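Local coordinates for protein glutamyl-tRNA(Gln) amidotransferase subunit B, mitochondrial (Saccharomyces cerevisiae, PDB 4N0H) that is subunit B of a mitochondrial amidotransferase and carries the GatB/GatE catalytic domain, at residues B[189-192]-B[193-197]. Numbering follows the deposited sequence.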
ATOM      1  N   LYS B 189     -23.268  27.112  18.100  1.00 43.17           N
ATOM      2  CA  LYS B 189     -23.365  27.137  19.554  1.00 43.15           C
ATOM      3  C   LYS B 189     -23.835  25.796  20.112  1.00 42.69           C
ATOM      4  O   LYS B 189     -23.248  25.272  21.057  1.00 39.98           O
ATOM      5  CB  LYS B 189     -24.325  28.245  19.996  1.00 48.88           C
ATOM      6  CG  LYS B 189     -24.284  28.558  21.479  1.00 54.17           C
ATOM      7  CD  LYS B 189     -25.514  29.357  21.896  1.00 64.69           C
ATOM      8  CE  LYS B 189     -25.248  30.187  23.140  1.00 70.50           C
ATOM      9  NZ  LYS B 189     -24.328  31.326  22.850  1.00 73.40           N
ATOM     10  N   LYS B 190     -24.891  25.242  19.523  1.00 46.19           N
ATOM     11  CA  LYS B 190     -25.435  23.971  19.994  1.00 44.90           C
ATOM     12  C   LYS B 190     -24.514  22.801  19.650  1.00 40.97           C
ATOM     13  O   LYS B 190     -24.374  21.861  20.432  1.00 43.16           O
ATOM     14  CB  LYS B 190     -26.839  23.719  19.432  1.00 47.98           C
ATOM     15  CG  LYS B 190     -27.494  22.465  19.995  1.00 53.78           C
ATOM     16  CD  LYS B 190     -28.926  22.285  19.508  1.00 60.69           C
ATOM     17  CE  LYS B 190     -29.799  23.455  19.916  1.00 66.62           C
ATOM     18  NZ  LYS B 190     -31.250  23.104  19.934  1.00 69.34           N
ATOM     19  N   TYR B 191     -23.891  22.857  18.478  1.00 37.53           N
ATOM     20  CA  TYR B 191     -22.965  21.801  18.086  1.00 38.35           C
ATOM     21  C   TYR B 191     -21.770  21.747  19.036  1.00 39.03           C
ATOM     22  O   TYR B 191     -21.318  20.664  19.412  1.00 36.57           O
ATOM     23  CB  TYR B 191     -22.497  21.975  16.642  1.00 35.92           C
ATOM     24  CG  TYR B 191     -21.692  20.799  16.138  1.00 36.83           C
ATOM     25  CD1 TYR B 191     -22.251  19.526  16.092  1.00 35.13           C
ATOM     26  CD2 TYR B 191     -20.379  20.955  15.713  1.00 36.14           C
ATOM     27  CE1 TYR B 191     -21.528  18.443  15.639  1.00 37.02           C
ATOM     28  CE2 TYR B 191     -19.644  19.873  15.253  1.00 38.81           C
ATOM     29  CZ  TYR B 191     -20.227  18.619  15.221  1.00 36.92           C
ATOM     30  OH  TYR B 191     -19.516  17.534  14.769  1.00 40.05           O
ATOM     31  N   GLN B 192     -21.272  22.921  19.423  1.00 39.22           N
ATOM     32  CA  GLN B 192     -20.201  23.025  20.409  1.00 36.32           C
ATOM     33  C   GLN B 192     -20.606  22.363  21.719  1.00 37.84           C
ATOM     34  O   GLN B 192     -19.865  21.546  22.267  1.00 39.29           O
ATOM     35  CB  GLN B 192     -19.847  24.489  20.679  1.00 37.83           C
ATOM     36  CG  GLN B 192     -18.906  25.115  19.675  1.00 41.96           C
ATOM     37  CD  GLN B 192     -18.482  26.511  20.087  1.00 50.00           C
ATOM     38  OE1 GLN B 192     -19.281  27.447  20.057  1.00 56.55           O
ATOM     39  NE2 GLN B 192     -17.224  26.655  20.489  1.00 47.80           N
ATOM     40  N   ASN B 193     -21.780  22.729  22.223  1.00 36.99           N
ATOM     41  CA  ASN B 193     -22.305  22.126  23.442  1.00 38.78           C
ATOM     42  C   ASN B 193     -22.453  20.610  23.350  1.00 37.94           C
ATOM     43  O   ASN B 193     -22.120  19.889  24.290  1.00 38.33           O
ATOM     44  CB  ASN B 193     -23.645  22.755  23.815  1.00 47.86           C
ATOM     45  CG  ASN B 193     -23.492  23.876  24.806  1.00 60.55           C
ATOM     46  OD1 ASN B 193     -23.133  24.998  24.444  1.00 63.03           O
ATOM     47  ND2 ASN B 193     -23.756  23.580  26.073  1.00 66.62           N
ATOM     48  N   LEU B 194     -22.946  20.137  22.212  1.00 35.59           N
ATOM     49  CA  LEU B 194     -23.133  18.704  21.991  1.00 35.60           C
ATOM     50  C   LEU B 194     -21.827  17.903  22.082  1.00 34.09           C
ATOM     51  O   LEU B 194     -21.757  16.905  22.800  1.00 32.13           O
ATOM     52  CB  LEU B 194     -23.800  18.447  20.637  1.00 34.91           C
ATOM     53  CG  LEU B 194     -24.039  16.968  20.311  1.00 34.73           C
ATOM     54  CD1 LEU B 194     -25.113  16.393  21.225  1.00 33.86           C
ATOM     55  CD2 LEU B 194     -24.405  16.770  18.845  1.00 32.57           C
ATOM     56  N   VAL B 195     -20.796  18.328  21.355  1.00 32.49           N
ATOM     57  CA  VAL B 195     -19.548  17.563  21.342  1.00 32.53           C
ATOM     58  C   VAL B 195     -18.894  17.542  22.724  1.00 36.43           C
ATOM     59  O   VAL B 195     -18.291  16.545  23.110  1.00 37.37           O
ATOM     60  CB  VAL B 195     -18.546  18.050  20.262  1.00 27.16           C
ATOM     61  CG1 VAL B 195     -19.175  17.972  18.878  1.00 28.06           C
ATOM     62  CG2 VAL B 195     -18.065  19.457  20.552  1.00 27.51           C
ATOM     63  N   ARG B 196     -19.042  18.632  23.472  1.00 36.15           N
ATOM     64  CA  ARG B 196     -18.520  18.701  24.834  1.00 39.06           C
ATOM     65  C   ARG B 196     -19.338  17.815  25.769  1.00 37.49           C
ATOM     66  O   ARG B 196     -18.795  17.152  26.650  1.00 39.13           O
ATOM     67  CB  ARG B 196     -18.525  20.146  25.341  1.00 39.29           C
ATOM     68  CG  ARG B 196     -17.609  21.084  24.567  1.00 40.99           C
ATOM     69  CD  ARG B 196     -17.790  22.534  25.007  1.00 45.41           C
ATOM     70  NE  ARG B 196     -17.481  22.713  26.423  1.00 51.65           N
ATOM     71  CZ  ARG B 196     -16.270  22.996  26.898  1.00 62.38           C
ATOM     72  NH1 ARG B 196     -15.242  23.140  26.069  1.00 64.08           N
ATOM     73  NH2 ARG B 196     -16.086  23.139  28.205  1.00 66.30           N
ATOM     74  N   HIS B 197     -20.648  17.806  25.564  1.00 38.66           N
ATOM     75  CA  HIS B 197     -21.548  17.001  26.377  1.00 42.03           C
ATOM     76  C   HIS B 197     -21.330  15.506  26.140  1.00 38.41           C
ATOM     77  O   HIS B 197     -21.464  14.697  27.058  1.00 36.68           O
ATOM     78  CB  HIS B 197     -23.001  17.376  26.081  1.00 48.50           C
ATOM     79  CG  HIS B 197     -23.989  16.744  27.009  1.00 58.43           C
ATOM     80  ND1 HIS B 197     -23.919  16.887  28.379  1.00 63.36           N
ATOM     81  CD2 HIS B 197     -25.073  15.971  26.766  1.00 60.67           C
ATOM     82  CE1 HIS B 197     -24.918  16.228  28.939  1.00 64.88           C
ATOM     83  NE2 HIS B 197     -25.633  15.663  27.982  1.00 62.12           N
TER
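The carbonyl oxygens of Lys189 to Gln192 accept hydrogen bonds from the backbone amides of Asn193 to Arg196, four consecutive i to i+4 bonds that run through the last turns of the α-helix 181-197; His197 N to Asn193 O continues the series. Of the four, Leu194 N to Lys190 O is the shortest at 2.9 Å, and Arg196 N to Gln192 O, at 3.3 Å, the longest. All have N-H...O angles above 155°, and the unbroken i to i+4 pattern marks the segment as α-helical.

Among the side chains, Tyr191 and Val195 meet one turn apart. Tyr191 holds CG anti to its backbone nitrogen (chi1 -172°), which turns the ring outward and toward the C-terminal end of the helix, beside Val195. Val195 CG1 lies over one face of that ring, 4.0 Å from its centroid and 18° off the normal, a CH-pi contact displaced toward the rim, with Tyr191 CZ 3.9 Å from Val195 CG1. Leu194 touches the ring more loosely and obliquely, Tyr191 CD1 to Leu194 CD2 measuring 4.5 Å. The aliphatic part of Arg196 packs on backbone: its CG approaches Gln192 O to 3.3 Å.

Leu74 of helix 65-78 touches both Tyr191 and Leu194, while Met210 of strand 210-218 meets Tyr191 and Gln192. Lys190 NZ forms a salt bridge with Asp124 OD2 and a hydrogen bond to Asn118 O; Gln192 NE2 bonds to Gly203 O and Arg196 NH1 to Ser202 O. The chemistry thus implies an amphipathic helix end, its apolar side set against helix and sheet, Lys190, Gln192 and Arg196 tied to neighbouring segments, and Lys189 and Asn193 on the exposed side.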